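Side-chain contacts in Lmo2125 protein (Listeria monocytogenes serovar 1/2a, PDB 5TU0), which binds maltose and, as a lipoprotein of the bacterial solute-binding protein 1 family, probably hands it to a sugar transporter in the cell membrane: residues 139-142 and 143-146; 208-211 and 212-216; 318-321 and 322-326. The protein carries 2 engineered substitutions. All coordinates share one frame; numbering follows the deposited sequence.

Contact 1: residues 139-142 and 143-146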
# COMPACT_ATOMS: atom_id res chain seq x y z
N SER A 139 -21.80 -14.48 -4.73
CA SER A 139 -21.26 -15.74 -4.17
C SER A 139 -22.27 -16.88 -4.14
O SER A 139 -21.91 -17.97 -3.70
CB SER A 139 -20.74 -15.57 -2.74
OG SER A 139 -21.82 -15.59 -1.79
N LYS A 140 -23.52 -16.60 -4.52
CA LYS A 140 -24.59 -17.61 -4.59
C LYS A 140 -24.95 -17.89 -6.04
O LYS A 140 -25.87 -18.64 -6.30
CB LYS A 140 -25.85 -17.14 -3.84
CG LYS A 140 -25.64 -16.95 -2.35
CD LYS A 140 -26.85 -16.29 -1.72
CE LYS A 140 -26.61 -15.93 -0.26
NZ LYS A 140 -27.70 -15.07 0.29
N ASP A 141 -24.24 -17.27 -6.98
CA ASP A 141 -24.47 -17.51 -8.39
C ASP A 141 -23.69 -18.78 -8.70
O ASP A 141 -22.46 -18.80 -8.63
CB ASP A 141 -23.97 -16.32 -9.22
CG ASP A 141 -24.24 -16.46 -10.71
OD1 ASP A 141 -24.39 -17.60 -11.21
OD2 ASP A 141 -24.27 -15.42 -11.39
N SER A 142 -24.40 -19.86 -9.02
CA SER A 142 -23.69 -21.11 -9.25
C SER A 142 -22.79 -21.16 -10.49
O SER A 142 -22.01 -22.10 -10.62
CB SER A 142 -24.63 -22.30 -9.13
OG SER A 142 -24.91 -22.49 -7.75
N ARG A 143 -22.83 -20.15 -11.36
CA ARG A 143 -21.88 -20.14 -12.50
C ARG A 143 -20.43 -20.12 -11.95
O ARG A 143 -19.50 -20.49 -12.65
CB ARG A 143 -22.12 -18.98 -13.48
CG ARG A 143 -21.75 -17.60 -12.95
CD ARG A 143 -22.13 -16.47 -13.89
NE ARG A 143 -21.31 -16.49 -15.11
CZ ARG A 143 -21.35 -15.58 -16.08
NH1 ARG A 143 -20.57 -15.71 -17.15
NH2 ARG A 143 -22.16 -14.53 -15.99
N PHE A 144 -20.28 -19.70 -10.69
CA PHE A 144 -18.97 -19.62 -10.03
C PHE A 144 -18.79 -20.69 -8.94
O PHE A 144 -17.91 -20.58 -8.10
CB PHE A 144 -18.78 -18.22 -9.42
CG PHE A 144 -19.07 -17.12 -10.38
CD1 PHE A 144 -18.35 -17.00 -11.56
CD2 PHE A 144 -20.07 -16.18 -10.11
CE1 PHE A 144 -18.61 -15.99 -12.47
CE2 PHE A 144 -20.34 -15.17 -11.02
CZ PHE A 144 -19.60 -15.07 -12.20
N ALA A 145 -19.61 -21.74 -8.99
CA ALA A 145 -19.51 -22.83 -8.02
C ALA A 145 -18.15 -23.51 -8.12
O ALA A 145 -17.56 -23.59 -9.20
CB ALA A 145 -20.62 -23.86 -8.26
N PHE A 146 -17.65 -23.94 -6.97
CA PHE A 146 -16.36 -24.63 -6.86
C PHE A 146 -16.78 -26.06 -6.58
O PHE A 146 -16.87 -26.49 -5.43
CB PHE A 146 -15.54 -24.01 -5.74
CG PHE A 146 -14.13 -24.50 -5.67
CD1 PHE A 146 -13.17 -23.98 -6.52
CD2 PHE A 146 -13.75 -25.43 -4.74
CE1 PHE A 146 -11.85 -24.40 -6.46
CE2 PHE A 146 -12.45 -25.86 -4.66
CZ PHE A 146 -11.49 -25.35 -5.52

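Contact 2: residues 208-211 and 212-216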
# COMPACT_ATOMS: atom_id res chain seq x y z
N ASP A 208 -18.65 -20.26 5.37
CA ASP A 208 -19.88 -20.56 4.61
C ASP A 208 -19.80 -20.49 3.09
O ASP A 208 -20.67 -21.03 2.42
CB ASP A 208 -20.99 -19.58 5.00
CG ASP A 208 -21.29 -19.59 6.48
OD1 ASP A 208 -20.89 -20.52 7.19
OD2 ASP A 208 -21.96 -18.65 6.93
N VAL A 209 -18.79 -19.85 2.54
CA VAL A 209 -18.75 -19.62 1.10
C VAL A 209 -17.51 -20.16 0.41
O VAL A 209 -17.60 -20.86 -0.58
CB VAL A 209 -18.74 -18.08 0.85
CG1 VAL A 209 -18.57 -17.74 -0.63
CG2 VAL A 209 -19.99 -17.43 1.41
N TRP A 210 -16.35 -19.84 0.94
CA TRP A 210 -15.12 -20.15 0.24
C TRP A 210 -14.56 -21.58 0.26
O TRP A 210 -14.75 -22.32 1.23
CB TRP A 210 -14.02 -19.19 0.69
CG TRP A 210 -14.19 -17.80 0.26
CD1 TRP A 210 -14.82 -17.35 -0.88
CD2 TRP A 210 -13.59 -16.65 0.86
NE1 TRP A 210 -14.71 -15.98 -0.97
CE2 TRP A 210 -13.96 -15.53 0.09
CE3 TRP A 210 -12.81 -16.45 2.01
CZ2 TRP A 210 -13.56 -14.23 0.41
CZ3 TRP A 210 -12.42 -15.14 2.34
CH2 TRP A 210 -12.80 -14.06 1.54
N PRO A 211 -13.82 -21.93 -0.81
CA PRO A 211 -13.07 -23.17 -0.84
C PRO A 211 -12.07 -23.19 0.32
O PRO A 211 -11.57 -22.10 0.73
CB PRO A 211 -12.32 -23.11 -2.17
CG PRO A 211 -13.11 -22.21 -3.02
CD PRO A 211 -13.76 -21.22 -2.09
N LYS A 212 -11.79 -24.38 0.83
CA LYS A 212 -10.87 -24.59 1.95
C LYS A 212 -9.52 -23.95 1.73
O LYS A 212 -8.92 -23.42 2.66
CB LYS A 212 -10.68 -26.08 2.22
CG LYS A 212 -9.94 -26.41 3.50
CD LYS A 212 -10.67 -25.82 4.69
CE LYS A 212 -10.18 -26.38 6.00
NZ LYS A 212 -10.94 -25.78 7.12
N GLY A 213 -9.05 -23.98 0.49
CA GLY A 213 -7.76 -23.37 0.14
C GLY A 213 -7.61 -21.90 0.53
O GLY A 213 -6.50 -21.42 0.69
N MET A 214 -8.73 -21.18 0.70
CA MET A 214 -8.65 -19.76 1.08
C MET A 214 -8.08 -19.52 2.50
O MET A 214 -7.62 -18.41 2.83
CB MET A 214 -10.01 -19.06 0.91
CG MET A 214 -10.44 -18.89 -0.53
SD MET A 214 -9.38 -17.76 -1.46
CE MET A 214 -9.86 -16.22 -0.70
N GLN A 215 -8.11 -20.57 3.33
CA GLN A 215 -7.61 -20.50 4.71
C GLN A 215 -6.10 -20.75 4.86
O GLN A 215 -5.56 -20.48 5.93
CB GLN A 215 -8.37 -21.49 5.58
CG GLN A 215 -9.85 -21.19 5.65
CD GLN A 215 -10.64 -22.25 6.38
OE1 GLN A 215 -10.15 -22.88 7.32
NE2 GLN A 215 -11.89 -22.46 5.96
N ASP A 216 -5.45 -21.27 3.81
CA ASP A 216 -4.01 -21.57 3.84
C ASP A 216 -3.27 -20.34 3.36
O ASP A 216 -3.08 -20.13 2.16
CB ASP A 216 -3.71 -22.79 2.95
CG ASP A 216 -2.28 -23.31 3.09
OD1 ASP A 216 -1.58 -22.98 4.06
OD2 ASP A 216 -1.86 -24.09 2.22
O HOH W 1 -12.38 -20.85 3.28

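Contact 3: residues 318-321 and 322-326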
# COMPACT_ATOMS: atom_id res chain seq x y z
N ARG A 318 -2.54 14.49 -9.77
CA ARG A 318 -3.50 13.40 -9.56
C ARG A 318 -4.83 13.67 -10.29
O ARG A 318 -5.45 12.75 -10.83
CB ARG A 318 -3.74 13.16 -8.07
CG ARG A 318 -4.43 11.84 -7.78
CD ARG A 318 -4.71 11.68 -6.30
NE ARG A 318 -3.54 11.93 -5.45
CZ ARG A 318 -3.56 11.91 -4.12
NH1 ARG A 318 -4.69 11.64 -3.47
NH2 ARG A 318 -2.46 12.19 -3.43
N ASP A 319 -5.27 14.93 -10.30
CA ASP A 319 -6.48 15.33 -11.05
C ASP A 319 -6.28 15.10 -12.54
O ASP A 319 -7.18 14.58 -13.22
CB ASP A 319 -6.84 16.81 -10.82
CG ASP A 319 -7.43 17.07 -9.44
OD1 ASP A 319 -7.76 16.10 -8.71
OD2 ASP A 319 -7.59 18.25 -9.08
N THR A 320 -5.11 15.47 -13.07
CA THR A 320 -4.81 15.24 -14.46
C THR A 320 -4.85 13.73 -14.77
O THR A 320 -5.35 13.32 -15.82
CB THR A 320 -3.42 15.80 -14.85
OG1 THR A 320 -3.39 17.22 -14.62
CG2 THR A 320 -3.11 15.52 -16.32
N ALA A 321 -4.34 12.91 -13.86
CA ALA A 321 -4.34 11.46 -14.07
C ALA A 321 -5.76 10.93 -14.12
O ALA A 321 -6.09 10.12 -14.98
CB ALA A 321 -3.53 10.74 -13.01
N LYS A 322 -6.59 11.41 -13.19
CA LYS A 322 -8.01 11.03 -13.13
C LYS A 322 -8.77 11.34 -14.44
O LYS A 322 -9.61 10.54 -14.87
CB LYS A 322 -8.71 11.75 -11.96
CG LYS A 322 -10.18 11.39 -11.80
CD LYS A 322 -10.81 12.04 -10.58
CE LYS A 322 -12.31 11.72 -10.54
NZ LYS A 322 -12.99 12.20 -9.30
N SER A 323 -8.45 12.47 -15.06
CA SER A 323 -9.07 12.89 -16.31
C SER A 323 -8.78 11.96 -17.49
O SER A 323 -9.50 12.00 -18.49
CB SER A 323 -8.62 14.31 -16.67
OG SER A 323 -8.99 15.22 -15.65
N LYS A 324 -7.74 11.14 -17.38
CA LYS A 324 -7.37 10.18 -18.45
C LYS A 324 -8.39 9.05 -18.52
O LYS A 324 -8.40 8.28 -19.47
CB LYS A 324 -5.98 9.56 -18.25
CG LYS A 324 -4.82 10.54 -18.13
CD LYS A 324 -4.67 11.47 -19.32
CE LYS A 324 -3.46 12.35 -19.12
NZ LYS A 324 -3.29 13.32 -20.24
N ASN A 325 -9.18 8.93 -17.46
CA ASN A 325 -10.26 7.96 -17.37
C ASN A 325 -9.80 6.49 -17.50
O ASN A 325 -10.46 5.69 -18.16
CB ASN A 325 -11.36 8.31 -18.39
CG ASN A 325 -12.68 7.63 -18.08
OD1 ASN A 325 -12.94 7.24 -16.94
ND2 ASN A 325 -13.53 7.49 -19.08
N ASP A 326 -8.67 6.16 -16.87
CA ASP A 326 -8.16 4.80 -16.82
C ASP A 326 -8.78 4.16 -15.57
O ASP A 326 -8.73 4.75 -14.48
CB ASP A 326 -6.64 4.78 -16.69
CG ASP A 326 -6.10 3.38 -16.48
OD1 ASP A 326 -6.43 2.49 -17.28
OD2 ASP A 326 -5.36 3.16 -15.49
O HOH W 2 -7.80 7.86 -14.93

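Contact 1: residues 139-142 and 143-146
D141 swings its carboxylate forward to R143 in an Asx turn, set on a beta turn of residues 141-144 in the surface loop between helix 132-138 and strand 156-157. The side chain leaves the backbone with CG anti to the backbone N (chi1 -177°), which carries it toward the residues that follow. Its CB lies alongside the F144 ring, 4.0 Å from F144 CD2. Next, D141 CG packs 3.5 Å from R143 CG. At the tip the two oxygens divide their tasks. D141 OD1 accepts the backbone N-H of R143 at 3.0 Å in a fairly straight bond (163° at the hydrogen), the nitrogen standing 35° out of the carboxylate plane. D141 OD2 meets carbon instead, lying 3.5 Å from R143 CD and near the F144 CE2 corner of the ring. The opposite charges probably attract only at a distance, because the R143 chain carries its guanidinium onward and D141 OD2 stays 4.9 Å from R143 NE. R143 CG, placed between its own N and carbonyl carbon, rests over the centre of one face of the F144 ring, while the rest of R143 reaches L124.

In the backbone, D141 O takes the N-H of F144 and also the side-chain amide of N153, two donors on one acceptor. T154 grips the F144 backbone and K152 that of F146, so the turn is held to the stretch of the same loop that leads into strand 156-157, while the F144 side chain packs on A234. A second turn overlaps the first: A145 N donates to S142 O over 2.9 Å, with A145 CB lying 3.3 Å from the same S142 O.

Contact 2: residues 208-211 and 212-216
M214 folds over W210 and P211 within the linker from helix 193-208 to helix 217-229, bringing the 3-10 turn 212-215 back onto the residues just before it. The turn starts at K212, whose backbone N donates to E149 OE1. In the K212 side chain the bend at chi2 brings NZ within 3.0 Å of Q215 OE1, to which it gives a hydrogen bond from above the amide carbonyl plane; in the backbone K212 O accepts Q215 N. G213 contributes backbone, its O receiving a weak bond from D216 N.

M214 packs against both W210 and P211. Its N-H is held by P211 O at 3.0 Å, and M214 CB sits 3.4 Å from that same P211 O. All three torsions of M214 lie near -70°, curling the thioether back over the indole. Along the way M214 CG touches W210 CB at 3.8 Å. The terminal methyl makes a CH-pi contact: M214 CE stands 3.9 Å from the centroid of the six-membered W210 ring and only 7° off its normal. The sulfur joins in as a longer Met-aromatic contact, M214 SD being 5.2 Å from the centroid of the five-membered ring, above the same indole. W210 is fixed at its other end, where NE1 donates to F156 O.

Q215 turns its amide to a water, Q215 NE2 donating to it at 3.2 Å; the water can donate to P211 O at 3.0 Å, one of several acceptors around it. D216 leads into helix 217-229, its OD2 hydrogen-bonded to S219 OG. In the fold, W210 meets the rings of W205 and F206 from helix 193-208 and packs with M214 on L157 of strand 156-157, while P211 and M214 lie against F223 of helix 217-229.

Contact 3: residues 318-321 and 322-326
The carbonyl plane of D319, at the C-terminal end of helix 315-323, is met on one face by S323 N and on the other by S323 OG, the latter in one of two S323 conformers and so doubtful. S323 N reaches D319 O at 3.1 Å as the ordinary helical i to i+4 bond. In that conformer S323 OG also comes to D319 O at 3.1 Å, the familiar turn of a helical serine onto the carbonyl one turn back. The torsion that sets OG beside the backbone N (chi1 -60°) puts it there. A321 has its carbonyl used differently: K324 N stands 59° out of its plane at 3.1 Å from A321 O, as the bonding tightens from i+4 to i+3 and the helix unwinds.

K324 bends at chi2 and lays its aliphatic chain along the carbonyl oxygens, K324 CG 3.4 Å from A321 O and K324 CE 4.2 Å from T320 CG2. K322 instead runs extended toward N330 and I333 of helix 327-336, while K324 and A321 both touch Y305 of helix 298-308. R318 faces inward, its guanidinium tied to P312 O, A313 O and, by a salt bridge, D96; T320 OG1 bonds to E302.

N325 takes positive phi and turns the chain toward D326, the N-cap of the next helix. One water spans this joint: it accepts D326 N at 2.7 Å and, among several acceptors, donates to A321 O at 2.8 Å.

From the N terminus the three contacts follow in series, and none nests within or crosses another. Contact 1 turns the chain just after helix 132-138, on its way to strand 156-157. Contact 2 closes the linker from helix 193-208 to helix 217-229. These two touch: F146 CG lies 3.6 Å from P211 CG and S139 CB meets V209 CG1 at 3.7 Å, so loops distant in sequence pack side by side. Contact 3 stands apart, its nearest atoms about 22 Å from contact 1 and about 25 Å from contact 2. Contacts 1 and 2 are turns in loops after helices, contact 3 the last part of helix 315-323 and the joint to helix 327-336.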